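Local coordinates for deoxyribose-phosphate aldolase (Toxoplasma gondii, PDB 4EIV), which is an enzyme of the aldolase family, built as a TIM barrel of eight parallel strands ringed by helices, at residues K19-A33 / V269-Y283. Numbering follows the deposited sequence. Where two conformers were deposited one is given.
Sequences KQFTSRTLLNFFEVA and VGGGFNLLKELRDCY
Val269 O takes the N-H of Glu31 at 2.8 Å, nearly in line with its C=O bond, and the CA-H of Phe30 adds a weaker contact to the same oxygen. Val269 N to Phe29 O, Gly271 N to Glu31 O and Ala33 N to Gly271 O complete a parallel ladder that joins the first and last strands and closes the TIM barrel. From the strand, the Phe30 ring reaches toward helix 273-283, its CG turned roughly opposite the backbone N (chi1 -150°). Val269 O lies over one of its faces, Leu275 CD2 meets its edge at CE1 (3.7 Å), and CZ comes to 3.5 Å from CA of Gly271, which has no side chain to block it. Helix segments 19-27 and 273-283 run at 130° between their N-to-C directions, nearer antiparallel than parallel. Leu27 is a knob among Leu276, Leu279, Arg280 and Tyr283; its CD2 lies over the Arg280 guanidinium, whose NH1 bonds to Pro55 O. Farther along, Arg24 CD rests over the Tyr283 ring, 3.6 Å from CE1, while one water links Arg24 NE to Tyr283 OH. Glu31, on the sheet face opposite Phe30, Val32 and Val269, forms salt bridges with Lys235, Lys154 and Arg268. Directional bonding thus closes the barrel through backbone amides, whereas the helices meet mainly by apolar packing, with a water bridge near one end.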
loop_
_atom_site.group_PDB
_atom_site.type_symbol
_atom_site.label_atom_id
_atom_site.label_comp_id
_atom_site.label_asym_id
_atom_site.label_seq_id
_atom_site.Cartn_x
_atom_site.Cartn_y
_atom_site.Cartn_z
ATOM N N LYS A 19 3.416 3.248 -15.886
ATOM C CA LYS A 19 4.742 3.668 -15.453
ATOM C C LYS A 19 4.612 4.732 -14.362
ATOM O O LYS A 19 5.360 4.716 -13.402
ATOM C CB LYS A 19 5.572 4.182 -16.636
ATOM C CG LYS A 19 5.945 3.085 -17.621
ATOM C CD LYS A 19 6.630 3.631 -18.874
ATOM C CE LYS A 19 7.012 2.539 -19.867
ATOM N NZ LYS A 19 7.448 3.109 -21.168
ATOM N N GLN A 20 3.670 5.662 -14.537
ATOM C CA GLN A 20 3.442 6.716 -13.548
ATOM C C GLN A 20 3.044 6.149 -12.196
ATOM O O GLN A 20 3.570 6.588 -11.176
ATOM C CB GLN A 20 2.402 7.710 -14.066
ATOM C CG GLN A 20 2.901 8.520 -15.266
ATOM C CD GLN A 20 1.791 9.129 -16.107
ATOM O OE1 GLN A 20 0.621 8.794 -15.964
ATOM N NE2 GLN A 20 2.172 10.044 -16.992
ATOM N N PHE A 21 2.186 5.130 -12.193
ATOM C CA PHE A 21 1.769 4.512 -10.939
ATOM C C PHE A 21 2.930 3.756 -10.283
ATOM O O PHE A 21 3.149 3.828 -9.080
ATOM C CB PHE A 21 0.563 3.579 -11.139
ATOM C CG PHE A 21 0.295 2.716 -9.944
ATOM C CD1 PHE A 21 -0.050 3.272 -8.732
ATOM C CD2 PHE A 21 0.456 1.339 -10.023
ATOM C CE1 PHE A 21 -0.233 2.446 -7.617
ATOM C CE2 PHE A 21 0.282 0.537 -8.951
ATOM C CZ PHE A 21 -0.046 1.067 -7.742
ATOM N N THR A 22 3.684 3.037 -11.091
ATOM C CA THR A 22 4.833 2.286 -10.583
ATOM C C THR A 22 5.855 3.250 -10.015
ATOM O O THR A 22 6.385 3.011 -8.920
ATOM C CB THR A 22 5.437 1.395 -11.688
ATOM O OG1 THR A 22 4.416 0.527 -12.166
ATOM C CG2 THR A 22 6.619 0.563 -11.167
ATOM N N SER A 23 6.125 4.343 -10.727
ATOM C CA SER A 23 7.072 5.352 -10.231
ATOM C C SER A 23 6.613 5.938 -8.899
ATOM O O SER A 23 7.409 6.066 -7.968
ATOM C CB SER A 23 7.221 6.487 -11.237
ATOM O OG SER A 23 7.793 6.041 -12.449
ATOM N N ARG A 24 5.327 6.275 -8.810
ATOM C CA ARG A 24 4.775 6.857 -7.578
ATOM C C ARG A 24 4.907 5.903 -6.398
ATOM O O ARG A 24 5.235 6.296 -5.282
ATOM C CB ARG A 24 3.321 7.279 -7.775
ATOM C CG ARG A 24 2.680 7.864 -6.511
ATOM C CD ARG A 24 3.354 9.148 -6.069
ATOM N NE ARG A 24 2.854 9.651 -4.794
ATOM C CZ ARG A 24 3.400 9.417 -3.607
ATOM N NH1 ARG A 24 4.458 8.611 -3.477
ATOM N NH2 ARG A 24 2.881 9.980 -2.536
ATOM N N THR A 25 4.627 4.632 -6.667
ATOM C CA THR A 25 4.771 3.584 -5.686
ATOM C C THR A 25 6.219 3.471 -5.203
ATOM O O THR A 25 6.484 3.400 -4.012
ATOM C CB THR A 25 4.317 2.236 -6.288
ATOM O OG1 THR A 25 2.912 2.284 -6.585
ATOM C CG2 THR A 25 4.569 1.081 -5.315
ATOM N N LEU A 26 7.151 3.427 -6.136
ATOM C CA LEU A 26 8.565 3.345 -5.770
ATOM C C LEU A 26 9.041 4.563 -4.961
ATOM O O LEU A 26 9.847 4.406 -4.061
ATOM C CB LEU A 26 9.425 3.087 -7.023
ATOM C CG LEU A 26 9.281 1.673 -7.607
ATOM C CD1 LEU A 26 9.828 1.601 -8.993
ATOM C CD2 LEU A 26 9.913 0.609 -6.696
ATOM N N LEU A 27 8.557 5.758 -5.290
ATOM C CA LEU A 27 8.939 6.956 -4.531
ATOM C C LEU A 27 8.561 6.780 -3.062
ATOM O O LEU A 27 9.284 7.197 -2.172
ATOM C CB LEU A 27 8.298 8.229 -5.082
ATOM C CG LEU A 27 8.809 8.715 -6.440
ATOM C CD1 LEU A 27 7.887 9.811 -6.976
ATOM C CD2 LEU A 27 10.280 9.215 -6.357
ATOM N N ASN A 28 7.417 6.145 -2.807
ATOM C CA ASN A 28 6.940 5.912 -1.451
ATOM C C ASN A 28 7.821 4.941 -0.631
ATOM O O ASN A 28 7.681 4.869 0.583
ATOM C CB ASN A 28 5.510 5.361 -1.523
ATOM C CG ASN A 28 4.898 5.113 -0.157
ATOM O OD1 ASN A 28 4.814 5.996 0.676
ATOM N ND2 ASN A 28 4.442 3.881 0.064
ATOM N N PHE A 29 8.681 4.186 -1.321
ATOM C CA PHE A 29 9.597 3.220 -0.699
ATOM C C PHE A 29 11.063 3.640 -0.746
ATOM O O PHE A 29 11.915 2.978 -0.140
ATOM C CB PHE A 29 9.571 1.879 -1.450
ATOM C CG PHE A 29 8.220 1.250 -1.567
ATOM C CD1 PHE A 29 7.316 1.285 -0.516
ATOM C CD2 PHE A 29 7.879 0.554 -2.730
ATOM C CE1 PHE A 29 6.075 0.674 -0.635
ATOM C CE2 PHE A 29 6.635 -0.070 -2.841
ATOM C CZ PHE A 29 5.742 -0.011 -1.780
ATOM N N PHE A 30 11.361 4.725 -1.450
ATOM C CA PHE A 30 12.745 5.002 -1.818
ATOM C C PHE A 30 13.608 5.663 -0.787
ATOM O O PHE A 30 13.185 6.596 -0.101
ATOM C CB PHE A 30 12.769 5.828 -3.136
ATOM C CG PHE A 30 13.981 5.599 -4.012
ATOM C CD1 PHE A 30 14.031 4.501 -4.845
ATOM C CD2 PHE A 30 15.055 6.465 -4.014
ATOM C CE1 PHE A 30 15.107 4.286 -5.648
ATOM C CE2 PHE A 30 16.153 6.239 -4.834
ATOM C CZ PHE A 30 16.173 5.141 -5.632
ATOM N N GLU A 31 14.843 5.165 -0.710
ATOM C CA GLU A 31 15.891 5.747 0.127
ATOM C C GLU A 31 17.097 5.946 -0.791
ATOM O O GLU A 31 17.719 4.988 -1.233
ATOM C CB GLU A 31 16.200 4.830 1.312
ATOM C CG GLU A 31 15.059 4.749 2.310
ATOM C CD GLU A 31 15.274 3.782 3.432
ATOM O OE1 GLU A 31 16.024 2.816 3.266
ATOM O OE2 GLU A 31 14.677 3.991 4.511
ATOM N N VAL A 32 17.411 7.204 -1.080
ATOM C CA VAL A 32 18.482 7.516 -2.015
ATOM C C VAL A 32 19.844 7.540 -1.315
ATOM O O VAL A 32 19.957 8.022 -0.198
ATOM C CB VAL A 32 18.205 8.865 -2.737
ATOM C CG1 VAL A 32 18.249 10.059 -1.781
ATOM C CG2 VAL A 32 19.132 9.052 -3.945
ATOM N N ALA A 33 20.850 7.000 -1.986
ATOM C CA ALA A 33 22.199 6.942 -1.468
ATOM C C ALA A 33 23.029 8.180 -1.802
ATOM O O ALA A 33 23.015 8.656 -2.929
ATOM C CB ALA A 33 22.906 5.701 -2.030
ATOM N N VAL A 269 13.304 0.518 -0.854
ATOM C CA VAL A 269 14.140 0.329 -2.003
ATOM C C VAL A 269 15.256 1.352 -1.893
ATOM O O VAL A 269 15.007 2.560 -1.800
ATOM C CB VAL A 269 13.380 0.512 -3.309
ATOM C CG1 VAL A 269 14.310 0.493 -4.504
ATOM C CG2 VAL A 269 12.326 -0.566 -3.431
ATOM N N GLY A 270 16.495 0.877 -1.858
ATOM C CA GLY A 270 17.664 1.760 -1.863
ATOM C C GLY A 270 18.233 1.856 -3.261
ATOM O O GLY A 270 18.431 0.856 -3.920
ATOM N N GLY A 271 18.490 3.073 -3.712
ATOM C CA GLY A 271 19.058 3.240 -5.026
ATOM C C GLY A 271 19.766 4.565 -5.191
ATOM O O GLY A 271 19.827 5.358 -4.258
ATOM N N GLY A 272 20.295 4.780 -6.385
ATOM C CA GLY A 272 21.067 5.972 -6.674
ATOM C C GLY A 272 20.269 7.179 -7.095
ATOM O O GLY A 272 19.058 7.112 -7.334
ATOM N N PHE A 273 20.988 8.281 -7.205
ATOM C CA PHE A 273 20.433 9.566 -7.589
ATOM C C PHE A 273 19.818 9.540 -8.978
ATOM O O PHE A 273 18.745 10.103 -9.179
ATOM C CB PHE A 273 21.552 10.617 -7.457
ATOM C CG PHE A 273 21.115 12.049 -7.621
ATOM C CD1 PHE A 273 19.864 12.495 -7.210
ATOM C CD2 PHE A 273 22.033 12.986 -8.072
ATOM C CE1 PHE A 273 19.508 13.829 -7.341
ATOM C CE2 PHE A 273 21.684 14.316 -8.195
ATOM C CZ PHE A 273 20.413 14.736 -7.822
ATOM N N ASN A 274 20.491 8.916 -9.946
ATOM C CA ASN A 274 19.932 8.830 -11.295
ATOM C C ASN A 274 18.594 8.069 -11.308
ATOM O O ASN A 274 17.647 8.501 -11.977
ATOM C CB ASN A 274 20.938 8.249 -12.287
ATOM C CG ASN A 274 22.100 9.194 -12.561
ATOM O OD1 ASN A 274 21.963 10.420 -12.466
ATOM N ND2 ASN A 274 23.245 8.628 -12.927
ATOM N N LEU A 275 18.490 6.999 -10.515
ATOM C CA LEU A 275 17.217 6.267 -10.430
ATOM C C LEU A 275 16.139 7.157 -9.809
ATOM O O LEU A 275 15.008 7.194 -10.283
ATOM C CB LEU A 275 17.373 4.937 -9.690
ATOM C CG LEU A 275 16.104 4.108 -9.417
ATOM C CD1 LEU A 275 15.355 3.783 -10.718
ATOM C CD2 LEU A 275 16.507 2.820 -8.732
ATOM N N LEU A 276 16.477 7.849 -8.725
ATOM C CA LEU A 276 15.538 8.780 -8.103
ATOM C C LEU A 276 15.004 9.788 -9.116
ATOM O O LEU A 276 13.794 10.032 -9.195
ATOM C CB LEU A 276 16.196 9.506 -6.923
ATOM C CG LEU A 276 15.365 10.622 -6.291
ATOM C CD1 LEU A 276 13.984 10.093 -5.847
ATOM C CD2 LEU A 276 16.133 11.286 -5.160
ATOM N N LYS A 277 15.900 10.369 -9.913
ATOM C CA LYS A 277 15.477 11.322 -10.924
ATOM C C LYS A 277 14.594 10.676 -12.004
ATOM O O LYS A 277 13.633 11.284 -12.429
ATOM C CB LYS A 277 16.678 12.053 -11.526
ATOM C CG LYS A 277 17.336 13.033 -10.516
ATOM C CD LYS A 277 18.527 13.819 -11.065
ATOM C CE LYS A 277 19.768 12.952 -11.203
ATOM N NZ LYS A 277 20.936 13.761 -11.642
ATOM N N GLU A 278 14.889 9.437 -12.393
ATOM C CA GLU A 278 14.053 8.726 -13.357
ATOM C C GLU A 278 12.641 8.553 -12.790
ATOM O O GLU A 278 11.643 8.788 -13.471
ATOM C CB GLU A 278 14.635 7.347 -13.698
ATOM C CG GLU A 278 13.799 6.620 -14.775
ATOM C CD GLU A 278 14.261 5.207 -15.101
ATOM O OE1 GLU A 278 15.121 4.649 -14.398
ATOM O OE2 GLU A 278 13.766 4.667 -16.109
ATOM N N LEU A 279 12.561 8.187 -11.520
ATOM C CA LEU A 279 11.266 7.968 -10.889
ATOM C C LEU A 279 10.476 9.267 -10.823
ATOM O O LEU A 279 9.298 9.307 -11.197
ATOM C CB LEU A 279 11.434 7.418 -9.474
ATOM C CG LEU A 279 12.088 6.040 -9.333
ATOM C CD1 LEU A 279 12.262 5.695 -7.854
ATOM C CD2 LEU A 279 11.295 4.956 -10.046
ATOM N N ARG A 280 11.129 10.326 -10.356
ATOM C CA ARG A 280 10.445 11.592 -10.168
ATOM C C ARG A 280 10.015 12.199 -11.503
ATOM O O ARG A 280 8.893 12.718 -11.625
ATOM C CB ARG A 280 11.263 12.559 -9.309
ATOM C CG ARG A 280 10.348 13.608 -8.741
ATOM C CD ARG A 280 10.957 14.462 -7.692
ATOM N NE ARG A 280 11.224 13.846 -6.390
ATOM C CZ ARG A 280 10.308 13.486 -5.490
ATOM N NH1 ARG A 280 9.001 13.483 -5.762
ATOM N NH2 ARG A 280 10.711 13.051 -4.320
ATOM N N ASP A 281 10.871 12.104 -12.519
ATOM C CA ASP A 281 10.523 12.592 -13.849
ATOM C C ASP A 281 9.285 11.873 -14.391
ATOM O O ASP A 281 8.399 12.492 -14.990
ATOM C CB ASP A 281 11.715 12.461 -14.806
ATOM C CG ASP A 281 12.856 13.446 -14.471
ATOM O OD1 ASP A 281 12.699 14.310 -13.572
ATOM O OD2 ASP A 281 13.924 13.353 -15.106
ATOM N N CYS A 282 9.221 10.567 -14.163
ATOM C CA CYS A 282 8.102 9.768 -14.618
ATOM C C CYS A 282 6.816 10.197 -13.914
ATOM O O CYS A 282 5.803 10.469 -14.559
ATOM C CB CYS A 282 8.375 8.292 -14.360
ATOM S SG CYS A 282 7.071 7.205 -14.972
ATOM N N TYR A 283 6.855 10.253 -12.588
ATOM C CA TYR A 283 5.690 10.659 -11.824
ATOM C C TYR A 283 5.184 12.051 -12.181
ATOM O O TYR A 283 3.965 12.270 -12.317
ATOM C CB TYR A 283 5.947 10.600 -10.321
ATOM C CG TYR A 283 4.828 11.248 -9.567
ATOM C CD1 TYR A 283 3.567 10.666 -9.544
ATOM C CD2 TYR A 283 4.998 12.483 -8.940
ATOM C CE1 TYR A 283 2.507 11.274 -8.899
ATOM C CE2 TYR A 283 3.939 13.104 -8.282
ATOM C CZ TYR A 283 2.694 12.489 -8.270
ATOM O OH TYR A 283 1.646 13.063 -7.608
HETATM O O HOH W 1 0.634 11.218 -5.696
#